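Local coordinates for uncharacterized protein (Bacteroides ovatus CL02T12C04, PDB 6PTM), which is a glycoside hydrolase of family GH42, an exo-carrageenase that probably trims sugar units from the ends of carrageenan chains, at residues Phe234-Val245 against Met255-Val266; Glu588-Pro596 against Asn703-Val711. One frame throughout, in Å; residues are numbered along the deposited sequence.

Contact 1: Phe234-Val245 against Met255-Val266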
loop_
_atom_site.group_PDB
_atom_site.type_symbol
_atom_site.label_atom_id
_atom_site.label_comp_id
_atom_site.label_asym_id
_atom_site.label_seq_id
_atom_site.Cartn_x
_atom_site.Cartn_y
_atom_site.Cartn_z
ATOM N N PHE A 234 -24.787 -4.453 10.597
ATOM C CA PHE A 234 -24.967 -4.367 12.057
ATOM C C PHE A 234 -26.275 -5.080 12.401
ATOM O O PHE A 234 -27.253 -4.949 11.676
ATOM C CB PHE A 234 -24.859 -2.901 12.450
ATOM C CG PHE A 234 -24.784 -2.718 13.930
ATOM C CD1 PHE A 234 -23.600 -2.969 14.607
ATOM C CD2 PHE A 234 -25.890 -2.306 14.650
ATOM C CE1 PHE A 234 -23.534 -2.814 15.977
ATOM C CE2 PHE A 234 -25.813 -2.173 16.028
ATOM C CZ PHE A 234 -24.637 -2.403 16.680
ATOM N N PRO A 235 -26.350 -5.898 13.474
ATOM C CA PRO A 235 -27.516 -6.778 13.654
ATOM C C PRO A 235 -28.853 -6.034 13.873
ATOM O O PRO A 235 -28.894 -5.066 14.639
ATOM C CB PRO A 235 -27.149 -7.630 14.872
ATOM C CG PRO A 235 -26.126 -6.789 15.614
ATOM C CD PRO A 235 -25.352 -6.055 14.529
ATOM N N LYS A 236 -29.921 -6.492 13.203
ATOM C CA LYS A 236 -31.247 -5.822 13.214
ATOM C C LYS A 236 -31.783 -5.748 14.653
ATOM O O LYS A 236 -32.402 -4.750 14.989
ATOM C CB LYS A 236 -32.228 -6.529 12.265
ATOM C CG LYS A 236 -31.968 -6.248 10.792
ATOM C CD LYS A 236 -32.315 -4.826 10.381
ATOM C CE LYS A 236 -31.627 -4.373 9.111
ATOM N NZ LYS A 236 -31.953 -5.281 7.987
ATOM N N TRP A 237 -31.562 -6.742 15.496
ATOM C CA TRP A 237 -32.117 -6.674 16.871
ATOM C C TRP A 237 -31.569 -5.428 17.579
ATOM O O TRP A 237 -32.323 -4.806 18.361
ATOM C CB TRP A 237 -31.843 -7.950 17.662
ATOM C CG TRP A 237 -30.388 -8.137 17.976
ATOM C CD1 TRP A 237 -29.499 -8.944 17.308
ATOM C CD2 TRP A 237 -29.644 -7.516 19.044
ATOM N NE1 TRP A 237 -28.260 -8.860 17.893
ATOM C CE2 TRP A 237 -28.316 -7.969 18.934
ATOM C CE3 TRP A 237 -29.960 -6.596 20.050
ATOM C CZ2 TRP A 237 -27.317 -7.548 19.800
ATOM C CZ3 TRP A 237 -28.964 -6.159 20.894
ATOM C CH2 TRP A 237 -27.667 -6.646 20.785
ATOM N N ALA A 238 -30.292 -5.092 17.360
ATOM C CA ALA A 238 -29.630 -3.935 18.005
ATOM C C ALA A 238 -30.219 -2.652 17.429
ATOM O O ALA A 238 -30.407 -1.685 18.185
ATOM C CB ALA A 238 -28.135 -3.982 17.781
ATOM N N GLU A 239 -30.431 -2.624 16.121
ATOM C CA GLU A 239 -30.993 -1.434 15.445
ATOM C C GLU A 239 -32.411 -1.164 16.000
ATOM O O GLU A 239 -32.713 -0.000 16.309
ATOM C CB GLU A 239 -30.997 -1.657 13.934
ATOM C CG GLU A 239 -31.669 -0.527 13.204
ATOM C CD GLU A 239 -31.583 -0.629 11.697
ATOM O OE1 GLU A 239 -30.924 -1.612 11.197
ATOM O OE2 GLU A 239 -32.173 0.287 11.037
ATOM N N LYS A 240 -33.235 -2.208 16.147
ATOM C CA LYS A 240 -34.623 -2.115 16.693
ATOM C C LYS A 240 -34.539 -1.650 18.151
ATOM O O LYS A 240 -35.250 -0.739 18.501
ATOM C CB LYS A 240 -35.380 -3.446 16.524
ATOM C CG LYS A 240 -36.730 -3.532 17.235
ATOM C CD LYS A 240 -37.514 -4.814 16.993
ATOM N N LYS A 241 -33.646 -2.207 18.967
ATOM C CA LYS A 241 -33.511 -1.823 20.386
ATOM C C LYS A 241 -33.173 -0.324 20.544
ATOM O O LYS A 241 -33.611 0.289 21.540
ATOM C CB LYS A 241 -32.408 -2.678 20.988
ATOM C CG LYS A 241 -32.148 -2.465 22.463
ATOM C CD LYS A 241 -31.155 -3.466 22.971
ATOM C CE LYS A 241 -30.410 -3.030 24.207
ATOM N NZ LYS A 241 -31.270 -3.203 25.392
ATOM N N ASP A 242 -32.341 0.252 19.676
ATOM C CA ASP A 242 -31.988 1.688 19.771
ATOM C C ASP A 242 -31.560 2.171 18.395
ATOM O O ASP A 242 -30.374 2.102 18.039
ATOM C CB ASP A 242 -30.908 1.963 20.818
ATOM C CG ASP A 242 -30.685 3.454 21.024
ATOM O OD1 ASP A 242 -31.239 4.212 20.261
ATOM O OD2 ASP A 242 -29.943 3.836 21.902
ATOM N N PRO A 243 -32.523 2.667 17.588
ATOM C CA PRO A 243 -32.238 3.099 16.228
ATOM C C PRO A 243 -31.140 4.166 16.158
ATOM O O PRO A 243 -30.581 4.309 15.093
ATOM C CB PRO A 243 -33.584 3.652 15.728
ATOM C CG PRO A 243 -34.632 2.959 16.581
ATOM C CD PRO A 243 -33.963 2.735 17.915
ATOM N N THR A 244 -30.792 4.831 17.261
ATOM C CA THR A 244 -29.760 5.894 17.192
ATOM C C THR A 244 -28.415 5.233 16.877
ATOM O O THR A 244 -27.485 5.916 16.447
ATOM C CB THR A 244 -29.751 6.793 18.431
ATOM O OG1 THR A 244 -29.343 6.033 19.568
ATOM C CG2 THR A 244 -31.090 7.489 18.636
ATOM N N VAL A 245 -28.332 3.926 17.081
ATOM C CA VAL A 245 -27.080 3.165 16.848
ATOM C C VAL A 245 -26.653 3.282 15.372
ATOM O O VAL A 245 -25.457 3.080 15.101
ATOM C CB VAL A 245 -27.234 1.718 17.359
ATOM C CG1 VAL A 245 -28.020 0.831 16.383
ATOM C CG2 VAL A 245 -25.874 1.151 17.701
ATOM N N MET A 255 -21.409 0.985 9.124
ATOM C CA MET A 255 -22.787 1.506 8.957
ATOM C C MET A 255 -23.476 1.511 10.331
ATOM O O MET A 255 -24.589 0.973 10.500
ATOM C CB MET A 255 -23.553 0.670 7.927
ATOM C CG MET A 255 -23.054 0.860 6.519
ATOM S SD MET A 255 -22.922 2.610 6.098
ATOM C CE MET A 255 -24.652 3.075 6.262
ATOM N N TYR A 256 -22.801 2.089 11.307
ATOM C CA TYR A 256 -23.293 2.263 12.686
ATOM C C TYR A 256 -22.356 3.268 13.369
ATOM O O TYR A 256 -21.308 3.602 12.816
ATOM C CB TYR A 256 -23.406 0.913 13.397
ATOM C CG TYR A 256 -22.123 0.156 13.639
ATOM C CD1 TYR A 256 -21.674 -0.831 12.770
ATOM C CD2 TYR A 256 -21.334 0.439 14.740
ATOM C CE1 TYR A 256 -20.481 -1.517 13.004
ATOM C CE2 TYR A 256 -20.122 -0.203 14.957
ATOM C CZ TYR A 256 -19.704 -1.220 14.113
ATOM O OH TYR A 256 -18.512 -1.875 14.381
ATOM N N ASP A 257 -22.733 3.694 14.564
ATOM C CA ASP A 257 -22.053 4.777 15.307
ATOM C C ASP A 257 -20.930 4.176 16.150
ATOM O O ASP A 257 -21.247 3.511 17.136
ATOM C CB ASP A 257 -23.071 5.473 16.207
ATOM C CG ASP A 257 -22.451 6.596 17.021
ATOM O OD1 ASP A 257 -21.276 6.926 16.773
ATOM O OD2 ASP A 257 -23.166 7.155 17.850
ATOM N N ILE A 258 -19.664 4.440 15.804
ATOM C CA ILE A 258 -18.504 3.933 16.602
ATOM C C ILE A 258 -18.513 4.515 18.024
ATOM O O ILE A 258 -17.806 3.978 18.889
ATOM C CB ILE A 258 -17.161 4.188 15.894
ATOM C CG1 ILE A 258 -16.918 5.673 15.590
ATOM C CG2 ILE A 258 -17.058 3.331 14.656
ATOM C CD1 ILE A 258 -15.537 5.975 15.040
ATOM N N ASN A 259 -19.263 5.590 18.292
ATOM C CA ASN A 259 -19.289 6.186 19.654
ATOM C C ASN A 259 -20.550 5.752 20.428
ATOM O O ASN A 259 -20.768 6.306 21.515
ATOM C CB ASN A 259 -19.124 7.705 19.570
ATOM C CG ASN A 259 -17.771 8.073 19.024
ATOM O OD1 ASN A 259 -17.663 8.661 17.952
ATOM N ND2 ASN A 259 -16.724 7.734 19.765
ATOM N N HIS A 260 -21.371 4.830 19.912
ATOM C CA HIS A 260 -22.628 4.395 20.587
ATOM C C HIS A 260 -22.326 3.213 21.504
ATOM O O HIS A 260 -21.665 2.267 21.067
ATOM C CB HIS A 260 -23.694 4.033 19.567
ATOM C CG HIS A 260 -25.054 3.926 20.170
ATOM N ND1 HIS A 260 -25.370 2.949 21.085
ATOM C CD2 HIS A 260 -26.165 4.674 19.993
ATOM C CE1 HIS A 260 -26.621 3.108 21.468
ATOM N NE2 HIS A 260 -27.146 4.157 20.798
ATOM N N PRO A 261 -22.774 3.201 22.784
ATOM C CA PRO A 261 -22.485 2.088 23.696
ATOM C C PRO A 261 -22.964 0.730 23.191
ATOM O O PRO A 261 -22.334 -0.225 23.527
ATOM C CB PRO A 261 -23.230 2.421 24.992
ATOM C CG PRO A 261 -23.266 3.930 24.975
ATOM C CD PRO A 261 -23.424 4.310 23.505
ATOM N N LEU A 262 -24.052 0.672 22.418
ATOM C CA LEU A 262 -24.586 -0.623 21.974
ATOM C C LEU A 262 -23.663 -1.147 20.863
ATOM O O LEU A 262 -23.516 -2.382 20.722
ATOM C CB LEU A 262 -26.036 -0.445 21.530
ATOM C CG LEU A 262 -26.730 -1.719 21.093
ATOM C CD1 LEU A 262 -26.862 -2.668 22.264
ATOM C CD2 LEU A 262 -28.075 -1.404 20.485
ATOM N N ALA A 263 -22.995 -0.253 20.142
ATOM C CA ALA A 263 -22.006 -0.651 19.120
ATOM C C ALA A 263 -20.825 -1.317 19.824
ATOM O O ALA A 263 -20.381 -2.386 19.371
ATOM C CB ALA A 263 -21.592 0.545 18.295
ATOM N N ARG A 264 -20.329 -0.711 20.903
ATOM C CA ARG A 264 -19.203 -1.263 21.690
ATOM C C ARG A 264 -19.603 -2.612 22.350
ATOM O O ARG A 264 -18.761 -3.557 22.352
ATOM C CB ARG A 264 -18.700 -0.205 22.678
ATOM C CG ARG A 264 -18.423 1.129 21.997
ATOM C CD ARG A 264 -16.971 1.537 22.040
ATOM N NE ARG A 264 -16.620 2.598 21.082
ATOM C CZ ARG A 264 -15.481 3.290 21.138
ATOM N NH1 ARG A 264 -14.630 3.069 22.132
ATOM N NH2 ARG A 264 -15.199 4.203 20.222
ATOM N N GLN A 265 -20.815 -2.727 22.896
ATOM C CA GLN A 265 -21.302 -4.022 23.457
ATOM C C GLN A 265 -21.228 -5.094 22.349
ATOM O O GLN A 265 -20.712 -6.215 22.585
ATOM C CB GLN A 265 -22.728 -3.889 24.009
ATOM C CG GLN A 265 -23.363 -5.238 24.406
ATOM C CD GLN A 265 -24.836 -5.085 24.702
ATOM O OE1 GLN A 265 -25.204 -4.151 25.393
ATOM N NE2 GLN A 265 -25.690 -5.937 24.121
ATOM N N VAL A 266 -21.722 -4.770 21.167
ATOM C CA VAL A 266 -21.892 -5.780 20.089
ATOM C C VAL A 266 -20.500 -6.224 19.619
ATOM O O VAL A 266 -20.254 -7.455 19.490
ATOM C CB VAL A 266 -22.800 -5.276 18.943
ATOM C CG1 VAL A 266 -22.717 -6.193 17.737
ATOM C CG2 VAL A 266 -24.257 -5.126 19.380
HETATM O O HOH W 1 -25.777 7.464 17.911
#
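Tyr256 meets Phe234 first: the two rings lie oblique, their planes 32° apart, with CD1 of Phe234 3.4 Å from CD1 of Tyr256. Tyr256 CB sits over the Phe234 face opposite Pro235 CD, so each face of that ring has an aliphatic carbon near its rim. The Tyr256 hydroxyl leaves the contact for His231. Next, Asp257 N donates to Val245 O at 2.8 Å, and a water ties Thr244 O to Asp257 OD2, an oxygen that also bonds to Ser309 OG. With CG anti to the backbone N (chi1 -166°), the His260 ring slides under Val245, whose CG2 lies over one face, 4.0 Å from the ring centroid. ND1 caps the following helix by accepting from Leu262 N, while NE2 donates to Asp242 OD2 at 3.0 Å in a bent bond (136°), from above the carboxylate plane, with a weak second bond to Thr244 OG1. Bonds at both ring nitrogens should hold the imidazole's rotation. Leu262 CD2 then packs 3.7 Å from Ala238 CB, and Val266 CG2 reaches both Phe234 CZ and Trp237 CZ2. Helix 236-241 and segment 261-266 run nearly antiparallel, their axes approaching to 11.0 Å. They form the connection after strand 225-230 of a probable GH42 (beta/alpha)8 barrel, helix 261-278 leading on to strand 288-292. Tyr311 of helix 310-324 meets His260, and Trp374 of helix 358-385 packs on Tyr256.

Contact 2: Glu588-Pro596 against Asn703-Val711. With EDO (1,2-ethanediol), chain E; EDO (1,2-ethanediol), chain F.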
loop_
_atom_site.group_PDB
_atom_site.type_symbol
_atom_site.label_atom_id
_atom_site.label_comp_id
_atom_site.label_asym_id
_atom_site.label_seq_id
_atom_site.Cartn_x
_atom_site.Cartn_y
_atom_site.Cartn_z
ATOM N N GLU A 588 9.034 14.262 -4.967
ATOM C CA GLU A 588 9.381 14.014 -6.400
ATOM C C GLU A 588 10.754 14.628 -6.717
ATOM O O GLU A 588 11.590 14.000 -7.424
ATOM C CB GLU A 588 8.294 14.628 -7.270
ATOM C CG GLU A 588 8.515 14.489 -8.753
ATOM C CD GLU A 588 7.362 15.039 -9.570
ATOM O OE1 GLU A 588 6.979 16.220 -9.348
ATOM O OE2 GLU A 588 6.862 14.305 -10.434
ATOM N N LYS A 589 10.983 15.832 -6.214
ATOM C CA LYS A 589 12.241 16.570 -6.441
ATOM C C LYS A 589 13.409 15.768 -5.881
ATOM O O LYS A 589 14.445 15.784 -6.505
ATOM C CB LYS A 589 12.132 17.971 -5.831
ATOM C CG LYS A 589 13.287 18.872 -6.176
ATOM C CD LYS A 589 13.296 19.222 -7.657
ATOM C CE LYS A 589 14.259 20.330 -7.989
ATOM N NZ LYS A 589 14.148 20.646 -9.436
ATOM N N LEU A 590 13.237 15.060 -4.758
ATOM C CA LEU A 590 14.356 14.387 -4.066
ATOM C C LEU A 590 14.480 12.908 -4.478
ATOM O O LEU A 590 15.512 12.354 -4.227
ATOM C CB LEU A 590 14.168 14.501 -2.549
ATOM C CG LEU A 590 14.187 15.903 -1.938
ATOM C CD1 LEU A 590 13.993 15.798 -0.429
ATOM C CD2 LEU A 590 15.467 16.657 -2.275
ATOM N N ASN A 591 13.456 12.297 -5.056
ATOM C CA ASN A 591 13.298 10.821 -5.101
ATOM C C ASN A 591 14.054 10.136 -6.253
ATOM O O ASN A 591 14.059 8.867 -6.286
ATOM C CB ASN A 591 11.843 10.395 -5.261
ATOM C CG ASN A 591 11.689 8.917 -4.987
ATOM O OD1 ASN A 591 12.166 8.449 -3.960
ATOM N ND2 ASN A 591 11.075 8.195 -5.908
ATOM N N PHE A 592 14.720 10.881 -7.136
ATOM C CA PHE A 592 15.403 10.267 -8.301
ATOM C C PHE A 592 16.899 10.548 -8.226
ATOM O O PHE A 592 17.513 10.681 -9.277
ATOM C CB PHE A 592 14.750 10.750 -9.608
ATOM C CG PHE A 592 13.290 10.409 -9.675
ATOM C CD1 PHE A 592 12.349 11.258 -9.111
ATOM C CD2 PHE A 592 12.868 9.210 -10.207
ATOM C CE1 PHE A 592 11.013 10.933 -9.123
ATOM C CE2 PHE A 592 11.523 8.891 -10.228
ATOM C CZ PHE A 592 10.598 9.743 -9.661
ATOM N N SER A 593 17.480 10.529 -7.026
ATOM C CA SER A 593 18.927 10.803 -6.798
ATOM C C SER A 593 19.629 9.578 -6.197
ATOM O O SER A 593 20.723 9.763 -5.653
ATOM C CB SER A 593 19.115 12.025 -5.917
ATOM O OG SER A 593 18.515 13.163 -6.499
ATOM N N GLY A 594 19.003 8.388 -6.202
ATOM C CA GLY A 594 19.612 7.157 -5.689
ATOM C C GLY A 594 19.416 6.928 -4.192
ATOM O O GLY A 594 19.952 5.931 -3.669
ATOM N N LEU A 595 18.701 7.813 -3.506
ATOM C CA LEU A 595 18.505 7.780 -2.032
ATOM C C LEU A 595 17.053 7.469 -1.714
ATOM O O LEU A 595 16.143 8.030 -2.316
ATOM C CB LEU A 595 18.842 9.148 -1.455
ATOM C CG LEU A 595 20.294 9.599 -1.582
ATOM C CD1 LEU A 595 20.423 11.013 -1.052
ATOM C CD2 LEU A 595 21.226 8.623 -0.867
ATOM N N PRO A 596 16.789 6.585 -0.734
ATOM C CA PRO A 596 15.445 6.432 -0.196
ATOM C C PRO A 596 15.081 7.752 0.463
ATOM O O PRO A 596 15.850 8.213 1.296
ATOM C CB PRO A 596 15.563 5.265 0.801
ATOM C CG PRO A 596 16.876 4.600 0.474
ATOM C CD PRO A 596 17.762 5.688 -0.097
ATOM N N ASN A 703 11.065 16.338 -19.753
ATOM C CA ASN A 703 11.814 17.377 -19.013
ATOM C C ASN A 703 12.268 16.774 -17.669
ATOM O O ASN A 703 12.902 17.519 -16.935
ATOM N N MET A 704 11.941 15.502 -17.339
ATOM C CA MET A 704 12.044 14.986 -15.947
ATOM C C MET A 704 12.489 13.514 -15.865
ATOM O O MET A 704 12.131 12.661 -16.676
ATOM C CB MET A 704 10.693 15.095 -15.234
ATOM C CG MET A 704 10.171 16.506 -15.012
ATOM S SD MET A 704 8.456 16.374 -14.443
ATOM C CE MET A 704 8.693 16.339 -12.667
ATOM N N PRO A 705 13.194 13.142 -14.779
ATOM C CA PRO A 705 13.546 11.744 -14.548
ATOM C C PRO A 705 12.300 10.887 -14.248
ATOM O O PRO A 705 11.321 11.409 -13.727
ATOM C CB PRO A 705 14.497 11.803 -13.352
ATOM C CG PRO A 705 14.114 13.059 -12.625
ATOM C CD PRO A 705 13.648 14.034 -13.699
ATOM N N GLY A 706 12.365 9.600 -14.609
ATOM C CA GLY A 706 11.380 8.571 -14.218
ATOM C C GLY A 706 12.009 7.328 -13.606
ATOM O O GLY A 706 11.254 6.456 -13.172
ATOM N N CYS A 707 13.334 7.177 -13.673
ATOM C CA CYS A 707 14.020 5.966 -13.171
ATOM C C CYS A 707 14.353 6.165 -11.703
ATOM O O CYS A 707 15.281 6.954 -11.381
ATOM C CB CYS A 707 15.269 5.657 -13.980
ATOM S SG CYS A 707 14.871 5.122 -15.651
ATOM N N GLU A 708 13.600 5.491 -10.833
ATOM C CA GLU A 708 13.944 5.449 -9.402
ATOM C C GLU A 708 15.004 4.375 -9.217
ATOM O O GLU A 708 14.740 3.231 -9.578
ATOM C CB GLU A 708 12.721 5.109 -8.558
ATOM C CG GLU A 708 12.975 5.359 -7.088
ATOM C CD GLU A 708 11.949 4.715 -6.170
ATOM O OE1 GLU A 708 12.004 3.461 -5.994
ATOM O OE2 GLU A 708 11.077 5.454 -5.703
ATOM N N TRP A 709 16.145 4.741 -8.652
ATOM C CA TRP A 709 17.299 3.823 -8.517
ATOM C C TRP A 709 17.806 3.780 -7.077
ATOM O O TRP A 709 17.541 4.756 -6.300
ATOM C CB TRP A 709 18.385 4.166 -9.518
ATOM C CG TRP A 709 18.932 5.541 -9.410
ATOM C CD1 TRP A 709 18.385 6.672 -9.919
ATOM C CD2 TRP A 709 20.208 5.906 -8.874
ATOM N NE1 TRP A 709 19.200 7.739 -9.653
ATOM C CE2 TRP A 709 20.342 7.298 -9.045
ATOM C CE3 TRP A 709 21.232 5.201 -8.244
ATOM C CZ2 TRP A 709 21.478 7.993 -8.640
ATOM C CZ3 TRP A 709 22.334 5.891 -7.792
ATOM C CH2 TRP A 709 22.452 7.267 -7.987
ATOM N N ARG A 710 18.414 2.643 -6.714
ATOM C CA ARG A 710 18.967 2.389 -5.371
ATOM C C ARG A 710 20.239 1.573 -5.544
ATOM O O ARG A 710 20.353 0.851 -6.529
ATOM C CB ARG A 710 17.974 1.610 -4.502
ATOM C CG ARG A 710 16.639 2.302 -4.259
ATOM C CD ARG A 710 16.728 3.602 -3.452
ATOM N NE ARG A 710 15.393 4.195 -3.265
ATOM C CZ ARG A 710 14.457 3.734 -2.429
ATOM N NH1 ARG A 710 14.673 2.660 -1.669
ATOM N NH2 ARG A 710 13.275 4.329 -2.386
ATOM N N VAL A 711 21.162 1.687 -4.597
ATOM C CA VAL A 711 22.427 0.929 -4.609
ATOM C C VAL A 711 22.690 0.377 -3.213
ATOM O O VAL A 711 22.656 1.174 -2.253
ATOM C CB VAL A 711 23.584 1.817 -5.091
ATOM C CG1 VAL A 711 24.867 0.997 -5.242
ATOM C CG2 VAL A 711 23.208 2.514 -6.381
HETATM C C1 EDO E . 26.380 1.612 -0.293
HETATM O O1 EDO E . 25.013 1.501 0.063
HETATM C C2 EDO E . 26.468 1.779 -1.762
HETATM O O2 EDO E . 25.855 2.947 -2.289
HETATM C C1 EDO F . 24.075 5.131 0.216
HETATM O O1 EDO F . 24.323 3.958 1.006
HETATM C C2 EDO F . 23.039 4.908 -0.810
HETATM O O2 EDO F . 23.433 4.050 -1.884
HETATM O O HOH W 2 14.522 6.793 -4.133
HETATM O O HOH W 3 16.344 7.220 -6.893
HETATM O O HOH W 4 20.645 3.655 -2.457
#
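Trp709 lies flat against the backbone of Gly594 where a loop after helix 579-590 passes along the edge strand 707-715 of the antiparallel C-terminal sheet. This is the tight part: Gly594 CA stands 3.3 Å from the centroid of the six-membered ring, almost on its normal, and also makes a CA-H...O contact with Trp709 O at 3.2 Å. The indole can fold back over the glycine because its CG sits between the backbone N and the carbonyl carbon (chi1 59°). Its NE1 adds a weak bond to Phe592 O. Alongside, Pro596 lies over one face of the Arg710 guanidinium, with Pro596 CG 3.6 Å from Arg710 NH1. Water fills the joints between the backbones; one molecule takes hydrogens from both Gly594 N and Trp709 N. Toward Met704 the contact thins at a more exposed end. There Pro705 CG rests 3.9 Å from Phe592 CB, and Met704 brings its methyl across the Glu588 carboxylate, whose OE2 is held by Tyr443. The buried polar link is straight: Asn591 ND2 donates to the anti lone pair of Glu708 OE2 at 2.7 Å and 170°, while Glu708 OE1 accepts from His499 NE2.

Overall arrangement
From the N terminus, the chain passes the helices of residues 44-139 and strand 225-230 before reaching contact 1, which closes a short loop: only nine residues, neither helix nor strand, separate its segments. It joins helix 236-241 to the start of helix 261-278, between parallel strands 225-230 and 288-292, a topology consistent with the (beta/alpha)8 barrel of GH42. Contact 2 comes much later and closes a far longer excursion of 106 residues, tying the loop that leads into edge strand 597-600 of the five-stranded parallel sheet to the edge strand of the antiparallel C-terminal sheet. The contacts neither nest nor cross; they follow in series, on opposite sides of the chain's centre, their centres 50 Å apart.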